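Local coordinates for uncharacterized protein (Equus caballus, PDB 5WF2) that probably associates with the AP-4 adaptor complex and may take part in vesicular protein trafficking at the trans-Golgi network, this fragment being its VHS/ENTH-like domain, at residues L28-T33 / E60-L65; V77-L82 / G116-K121. All blocks are in the same frame, centred on the assembly; numbering follows the deposited sequence. Where two conformers were deposited one is given.

Contact 1: L28-T33 / E60-L65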
ATOM      1  N   LEU A  28       1.235   5.941  11.066  1.00 25.91           N
ATOM      2  CA  LEU A  28       2.627   5.629  10.777  1.00 27.30           C
ATOM      3  C   LEU A  28       3.060   4.349  11.478  1.00 29.17           C
ATOM      4  O   LEU A  28       3.699   3.487  10.872  1.00 30.65           O
ATOM      5  CB  LEU A  28       3.520   6.788  11.175  1.00 27.32           C
ATOM      6  CG  LEU A  28       5.017   6.490  10.988  1.00 32.95           C
ATOM      7  CD1 LEU A  28       5.387   6.144   9.535  1.00 35.64           C
ATOM      8  CD2 LEU A  28       5.842   7.661  11.441  1.00 34.25           C
ATOM      9  N   SER A  29       2.717   4.205  12.753  1.00 26.59           N
ATOM     10  CA  SER A  29       3.035   2.973  13.471  1.00 27.83           C
ATOM     11  C   SER A  29       2.463   1.762  12.766  1.00 29.70           C
ATOM     12  O   SER A  29       3.124   0.718  12.692  1.00 27.07           O
ATOM     13  CB  SER A  29       2.492   3.029  14.894  1.00 29.84           C
ATOM     14  OG  SER A  29       2.962   4.190  15.570  1.00 35.95           O
ATOM     15  N   LEU A  30       1.223   1.870  12.262  1.00 26.15           N
ATOM     16  CA  LEU A  30       0.600   0.747  11.560  1.00 27.18           C
ATOM     17  C   LEU A  30       1.400   0.370  10.319  1.00 23.83           C
ATOM     18  O   LEU A  30       1.656  -0.814  10.059  1.00 25.15           O
ATOM     19  CB  LEU A  30      -0.849   1.084  11.171  1.00 23.03           C
ATOM     20  CG  LEU A  30      -1.552  -0.070  10.447  1.00 28.58           C
ATOM     21  CD1 LEU A  30      -1.708  -1.311  11.343  1.00 30.70           C
ATOM     22  CD2 LEU A  30      -2.913   0.384   9.881  1.00 31.57           C
ATOM     23  N   VAL A  31       1.784   1.362   9.523  1.00 23.40           N
ATOM     24  CA  VAL A  31       2.497   1.084   8.280  1.00 26.53           C
ATOM     25  C   VAL A  31       3.874   0.535   8.576  1.00 24.34           C
ATOM     26  O   VAL A  31       4.375  -0.346   7.867  1.00 25.98           O
ATOM     27  CB  VAL A  31       2.583   2.359   7.433  1.00 25.81           C
ATOM     28  CG1 VAL A  31       3.584   2.225   6.288  1.00 28.88           C
ATOM     29  CG2 VAL A  31       1.184   2.720   6.896  1.00 27.19           C
ATOM     30  N   GLN A  32       4.519   1.058   9.626  1.00 30.45           N
ATOM     31  CA  GLN A  32       5.825   0.524  10.008  1.00 30.75           C
ATOM     32  C   GLN A  32       5.695  -0.930  10.447  1.00 30.33           C
ATOM     33  O   GLN A  32       6.537  -1.758  10.114  1.00 35.20           O
ATOM     34  CB  GLN A  32       6.457   1.398  11.101  1.00 30.05           C
ATOM     35  CG  GLN A  32       6.950   2.755  10.629  1.00 34.90           C
ATOM     36  CD  GLN A  32       7.426   3.678  11.769  1.00 44.03           C
ATOM     37  OE1 GLN A  32       6.982   3.567  12.921  1.00 39.97           O
ATOM     38  NE2 GLN A  32       8.312   4.612  11.425  1.00 43.00           N
ATOM     39  N   THR A  33       4.609  -1.277  11.138  1.00 33.34           N
ATOM     40  CA  THR A  33       4.394  -2.669  11.522  1.00 33.17           C
ATOM     41  C   THR A  33       4.211  -3.551  10.298  1.00 34.97           C
ATOM     42  O   THR A  33       4.870  -4.592  10.152  1.00 34.25           O
ATOM     43  CB  THR A  33       3.171  -2.785  12.445  1.00 38.29           C
ATOM     44  OG1 THR A  33       3.520  -2.367  13.765  1.00 43.64           O
ATOM     45  CG2 THR A  33       2.639  -4.216  12.529  1.00 46.43           C
ATOM     46  N   GLU A  60      -6.984   7.151   4.265  1.00 22.48           N
ATOM     47  CA  GLU A  60      -6.243   7.931   3.288  1.00 22.44           C
ATOM     48  C   GLU A  60      -4.834   8.224   3.784  1.00 28.40           C
ATOM     49  O   GLU A  60      -3.859   8.105   3.033  1.00 21.94           O
ATOM     50  CB  GLU A  60      -6.997   9.225   2.954  1.00 30.87           C
ATOM     51  CG  GLU A  60      -6.208  10.072   2.035  1.00 34.21           C
ATOM     52  CD  GLU A  60      -6.966  11.254   1.471  1.00 41.77           C
ATOM     53  OE1 GLU A  60      -8.176  11.411   1.783  1.00 36.83           O
ATOM     54  OE2 GLU A  60      -6.303  12.017   0.732  1.00 38.64           O
ATOM     55  N   ALA A  61      -4.689   8.573   5.061  1.00 24.32           N
ATOM     56  CA  ALA A  61      -3.362   8.839   5.585  1.00 24.61           C
ATOM     57  C   ALA A  61      -2.507   7.577   5.587  1.00 23.53           C
ATOM     58  O   ALA A  61      -1.319   7.633   5.282  1.00 24.45           O
ATOM     59  CB  ALA A  61      -3.469   9.420   7.001  1.00 26.69           C
ATOM     60  N   VAL A  62      -3.093   6.435   5.933  1.00 20.83           N
ATOM     61  CA  VAL A  62      -2.377   5.150   5.823  1.00 22.64           C
ATOM     62  C   VAL A  62      -1.848   4.935   4.405  1.00 23.41           C
ATOM     63  O   VAL A  62      -0.689   4.532   4.196  1.00 21.51           O
ATOM     64  CB  VAL A  62      -3.300   3.992   6.237  1.00 23.00           C
ATOM     65  CG1 VAL A  62      -2.626   2.655   5.897  1.00 25.18           C
ATOM     66  CG2 VAL A  62      -3.625   4.043   7.727  1.00 24.49           C
ATOM     67  N   LEU A  63      -2.706   5.155   3.412  1.00 22.62           N
ATOM     68  CA  LEU A  63      -2.299   4.982   2.028  0.57 22.62           C
ATOM     69  C   LEU A  63      -1.194   5.971   1.652  1.00 22.91           C
ATOM     70  O   LEU A  63      -0.235   5.605   0.966  1.00 25.03           O
ATOM     71  CB  LEU A  63      -3.523   5.121   1.112  0.57 23.73           C
ATOM     72  CG  LEU A  63      -3.456   4.594  -0.331  0.57 20.21           C
ATOM     73  CD1 LEU A  63      -3.105   3.131  -0.323  0.57 26.32           C
ATOM     74  CD2 LEU A  63      -4.782   4.788  -1.076  0.57 26.58           C
ATOM     75  N   GLU A  64      -1.308   7.230   2.063  1.00 22.92           N
ATOM     76  CA  GLU A  64      -0.220   8.137   1.751  1.00 24.46           C
ATOM     77  C   GLU A  64       1.085   7.683   2.402  1.00 28.55           C
ATOM     78  O   GLU A  64       2.161   7.843   1.810  1.00 26.64           O
ATOM     79  CB  GLU A  64      -0.590   9.567   2.142  1.00 22.96           C
ATOM     80  CG  GLU A  64      -1.693  10.190   1.286  1.00 28.27           C
ATOM     81  CD  GLU A  64      -1.235  10.615  -0.095  1.00 34.15           C
ATOM     82  OE1 GLU A  64      -0.013  10.773  -0.310  1.00 40.13           O
ATOM     83  OE2 GLU A  64      -2.122  10.808  -0.952  1.00 40.69           O
ATOM     84  N   LEU A  65       1.024   7.074   3.588  1.00 29.70           N
ATOM     85  CA  LEU A  65       2.244   6.605   4.239  1.00 22.00           C
ATOM     86  C   LEU A  65       2.772   5.339   3.584  1.00 27.13           C
ATOM     87  O   LEU A  65       3.998   5.159   3.446  1.00 26.45           O
ATOM     88  CB  LEU A  65       1.990   6.402   5.735  1.00 24.00           C
ATOM     89  CG  LEU A  65       1.776   7.742   6.459  1.00 27.66           C
ATOM     90  CD1 LEU A  65       1.123   7.585   7.801  1.00 31.53           C
ATOM     91  CD2 LEU A  65       3.047   8.408   6.607  1.00 35.16           C
TER
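Val-31 and Val-62 both set CG1 anti to the backbone N, with chi1 at 167° in Val-31. This leaves Val-31 CG2 beside its own backbone N, and this is the methyl that enters the contact. Segments 28-33 and 60-65, on helices 25-35 and 59-68 of the all-helical VHS/ENTH-like domain of tepsin, cross at -47° with axes 9.3 Å apart. The two valines slide past each other in opposite directions. Val-31 CG2 lies 3.9 Å from Val-62 CG1 and also 3.9 Å from Leu-65 CB. It thus fills the place between two residues one turn apart on helix 59-68. The same methyl rests 3.8 Å from Val-62 O, a backbone contact rather than a polar bond. Further along, Leu-30 CD2 meets Val-62 CG2 at 4.3 Å. Phe-50 of helix 44-56 touches both Leu-30 and Val-62, so a third helix closes this side. The far side of helix 59-68 packs on helix 96-111 through Leu-63. Leu-65 works at the other end of the interface. Its CG is anti to the carbonyl carbon, chi1 -69°, and the CD1 branch extends to the backbone of Leu-28. There CD1 comes within 3.7 Å of Leu-28 N.

Contact 2: V77-L82 / G116-K121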
ATOM      1  N   VAL A  77      10.512  -4.290   1.678  1.00 34.00           N
ATOM      2  CA  VAL A  77       9.572  -3.316   2.214  1.00 37.87           C
ATOM      3  C   VAL A  77       8.620  -2.851   1.113  1.00 31.91           C
ATOM      4  O   VAL A  77       7.416  -2.698   1.351  1.00 27.87           O
ATOM      5  CB  VAL A  77      10.319  -2.139   2.861  1.00 38.26           C
ATOM      6  CG1 VAL A  77       9.398  -0.960   3.085  1.00 36.22           C
ATOM      7  CG2 VAL A  77      10.948  -2.569   4.208  1.00 35.87           C
ATOM      8  N   GLN A  78       9.134  -2.649  -0.105  1.00 30.15           N
ATOM      9  CA  GLN A  78       8.266  -2.269  -1.221  1.00 27.21           C
ATOM     10  C   GLN A  78       7.222  -3.337  -1.481  1.00 30.98           C
ATOM     11  O   GLN A  78       6.049  -3.022  -1.719  1.00 25.01           O
ATOM     12  CB  GLN A  78       9.079  -2.035  -2.481  1.00 31.53           C
ATOM     13  CG  GLN A  78       9.901  -0.751  -2.503  1.00 33.88           C
ATOM     14  CD  GLN A  78      10.604  -0.576  -3.829  1.00 30.85           C
ATOM     15  OE1 GLN A  78      11.227  -1.508  -4.340  1.00 35.25           O
ATOM     16  NE2 GLN A  78      10.489   0.610  -4.413  1.00 39.29           N
ATOM     17  N   MET A  79       7.627  -4.614  -1.463  1.00 25.79           N
ATOM     18  CA  MET A  79       6.696  -5.705  -1.720  1.00 27.32           C
ATOM     19  C   MET A  79       5.595  -5.752  -0.665  1.00 25.76           C
ATOM     20  O   MET A  79       4.412  -5.871  -0.998  1.00 23.84           O
ATOM     21  CB  MET A  79       7.447  -7.046  -1.788  1.00 31.34           C
ATOM     22  CG  MET A  79       8.262  -7.207  -3.072  1.00 29.46           C
ATOM     23  SD  MET A  79       7.258  -7.480  -4.540  1.00 34.72           S
ATOM     24  CE  MET A  79       6.563  -9.095  -4.222  1.00 39.50           C
ATOM     25  N   ARG A  80       5.960  -5.613   0.607  1.00 24.06           N
ATOM     26  CA  ARG A  80       4.960  -5.661   1.671  1.00 25.20           C
ATOM     27  C   ARG A  80       4.049  -4.447   1.620  1.00 23.08           C
ATOM     28  O   ARG A  80       2.843  -4.565   1.870  1.00 22.82           O
ATOM     29  CB  ARG A  80       5.640  -5.784   3.045  1.00 26.75           C
ATOM     30  CG  ARG A  80       6.420  -7.115   3.214  1.00 28.04           C
ATOM     31  CD  ARG A  80       7.031  -7.244   4.600  1.00 29.22           C
ATOM     32  NE  ARG A  80       6.018  -7.305   5.642  1.00 26.25           N
ATOM     33  CZ  ARG A  80       5.427  -8.411   6.053  1.00 27.96           C
ATOM     34  NH1 ARG A  80       5.765  -9.560   5.529  1.00 35.67           N
ATOM     35  NH2 ARG A  80       4.497  -8.364   7.009  1.00 31.90           N
ATOM     36  N   ALA A  81       4.603  -3.278   1.315  1.00 24.39           N
ATOM     37  CA  ALA A  81       3.785  -2.074   1.175  1.00 20.45           C
ATOM     38  C   ALA A  81       2.793  -2.230   0.033  1.00 20.13           C
ATOM     39  O   ALA A  81       1.623  -1.883   0.198  1.00 22.17           O
ATOM     40  CB  ALA A  81       4.676  -0.846   0.968  1.00 22.42           C
ATOM     41  N   LEU A  82       3.235  -2.755  -1.124  1.00 20.52           N
ATOM     42  CA  LEU A  82       2.305  -3.081  -2.220  1.00 22.92           C
ATOM     43  C   LEU A  82       1.240  -4.081  -1.791  1.00 23.86           C
ATOM     44  O   LEU A  82       0.074  -3.979  -2.206  1.00 20.83           O
ATOM     45  CB  LEU A  82       3.042  -3.622  -3.445  1.00 21.94           C
ATOM     46  CG  LEU A  82       3.915  -2.621  -4.222  1.00 22.52           C
ATOM     47  CD1 LEU A  82       4.756  -3.321  -5.280  1.00 24.53           C
ATOM     48  CD2 LEU A  82       3.111  -1.515  -4.876  1.00 23.38           C
ATOM     49  N   GLY A 116      10.874  -7.588 -12.662  1.00 32.54           N
ATOM     50  CA  GLY A 116      11.221  -8.047 -11.341  1.00 31.03           C
ATOM     51  C   GLY A 116       9.982  -8.049 -10.456  1.00 32.53           C
ATOM     52  O   GLY A 116       8.905  -7.637 -10.886  1.00 30.71           O
ATOM     53  N   PRO A 117      10.125  -8.474  -9.200  1.00 35.97           N
ATOM     54  CA  PRO A 117       8.936  -8.657  -8.336  1.00 37.44           C
ATOM     55  C   PRO A 117       8.118  -7.394  -8.090  1.00 32.64           C
ATOM     56  O   PRO A 117       6.873  -7.439  -8.122  1.00 27.75           O
ATOM     57  CB  PRO A 117       9.544  -9.170  -7.023  1.00 41.18           C
ATOM     58  CG  PRO A 117      10.903  -9.693  -7.379  1.00 45.81           C
ATOM     59  CD  PRO A 117      11.378  -8.855  -8.529  1.00 39.80           C
ATOM     60  N   VAL A 118       8.782  -6.285  -7.772  1.00 29.16           N
ATOM     61  CA  VAL A 118       8.076  -5.051  -7.447  1.00 25.18           C
ATOM     62  C   VAL A 118       7.394  -4.503  -8.688  1.00 29.93           C
ATOM     63  O   VAL A 118       6.227  -4.110  -8.646  1.00 27.38           O
ATOM     64  CB  VAL A 118       9.039  -4.033  -6.824  1.00 29.52           C
ATOM     65  CG1 VAL A 118       8.419  -2.623  -6.696  1.00 27.36           C
ATOM     66  CG2 VAL A 118       9.480  -4.512  -5.462  1.00 34.44           C
ATOM     67  N   THR A 119       8.094  -4.513  -9.822  1.00 27.44           N
ATOM     68  CA  THR A 119       7.499  -4.059 -11.071  1.00 28.73           C
ATOM     69  C   THR A 119       6.269  -4.895 -11.414  1.00 25.99           C
ATOM     70  O   THR A 119       5.209  -4.365 -11.790  1.00 25.82           O
ATOM     71  CB  THR A 119       8.544  -4.124 -12.210  1.00 23.40           C
ATOM     72  OG1 THR A 119       9.596  -3.168 -11.966  1.00 28.35           O
ATOM     73  CG2 THR A 119       7.891  -3.796 -13.541  1.00 28.74           C
ATOM     74  N   ASN A 120       6.395  -6.216 -11.301  1.00 25.84           N
ATOM     75  CA  ASN A 120       5.293  -7.100 -11.635  1.00 29.24           C
ATOM     76  C   ASN A 120       4.107  -6.854 -10.707  1.00 25.18           C
ATOM     77  O   ASN A 120       2.956  -6.757 -11.152  1.00 26.01           O
ATOM     78  CB  ASN A 120       5.746  -8.565 -11.548  1.00 30.99           C
ATOM     79  CG  ASN A 120       4.614  -9.555 -11.883  1.00 47.24           C
ATOM     80  OD1 ASN A 120       4.216 -10.392 -11.051  1.00 50.28           O
ATOM     81  ND2 ASN A 120       4.092  -9.461 -13.104  1.00 40.04           N
ATOM     82  N   LYS A 121       4.369  -6.769  -9.418  1.00 22.13           N
ATOM     83  CA  LYS A 121       3.277  -6.637  -8.464  1.00 27.30           C
ATOM     84  C   LYS A 121       2.593  -5.279  -8.606  1.00 23.16           C
ATOM     85  O   LYS A 121       1.360  -5.186  -8.522  1.00 19.65           O
ATOM     86  CB  LYS A 121       3.793  -6.853  -7.042  1.00 22.40           C
ATOM     87  CG  LYS A 121       2.650  -6.949  -5.982  1.00 29.47           C
ATOM     88  CD  LYS A 121       3.142  -7.331  -4.561  1.00 33.68           C
ATOM     89  CE  LYS A 121       2.140  -8.282  -3.869  1.00 39.71           C
ATOM     90  NZ  LYS A 121       0.754  -7.792  -4.111  1.00 43.76           N
TER
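The flat carboxamide of Gln-78 has one face covered by Val-118. This is where helices 75-89 and 117-132 of tepsin's VHS/ENTH-like domain pack, segments 77-82 and 117-121 running 16° from parallel. Val-118 CG1 sits over that amide face, 4.1 Å from Gln-78 CD. Val-118 CG2 lies on the same face, tilted off the normal beside the oxygen, 3.7 Å from Gln-78 OE1. At the other corner of the amide, Gln-78 NE2 donates a hydrogen bond to Leu-70 O, which ties down the group's rotation. A second flat group is the peptide joining Pro-117 to Val-118. The sulfur of Met-79 lies over its face, 3.6 Å from Pro-117 O, while the proline ring offers Met-79 just its CB corner. Helix 96-111 packs beside both Gln-78 and Leu-82.

Met-79 makes its reach by bending twice, with chi2 at -72° and chi3 at -67°. Its CG touches Val-118 CG2 on the way, and its CE then meets the aliphatic chain of Lys-121. An alanine here would remove the sulfur and CE, which is likely to leave the face of the Pro-117 peptide uncovered and Lys-121 CD with Leu-82 as its one remaining neighbour across the contact. Leu-82 backs up the same region from the next turn. The Leu-82 and Val-118 side chains cross at about a right angle, with Leu-82 CD1 4.0 Å from Val-118 CG1. Gly-116, at the N-cap position, marks the start of helix 117-132. Lys-121 contributes methylenes rather than charge. Its chain is held from two directions at one carbon, with Lys-121 CD 3.9 Å from both Met-79 CE and Leu-82 CB.

In the fold
Contact 1 is the core contact and contact 2 is only partly buried. Their centres lie about 17 Å apart, on opposite sides of the chain's centre. They share no helix and do not touch, their nearest atoms being about 5 Å apart. Helix 59-68 of contact 1 is followed in the chain by helix 75-89 of contact 2, so the two contacts come in series. Helix 96-111 packs on an element of each. Chemistry follows place. Contact 1 uses branched aliphatic residues between obliquely crossed helices. Contact 2, between nearly parallel helices, adds a thioether, an amide and the methylenes of a lysine, and includes an exposed proline.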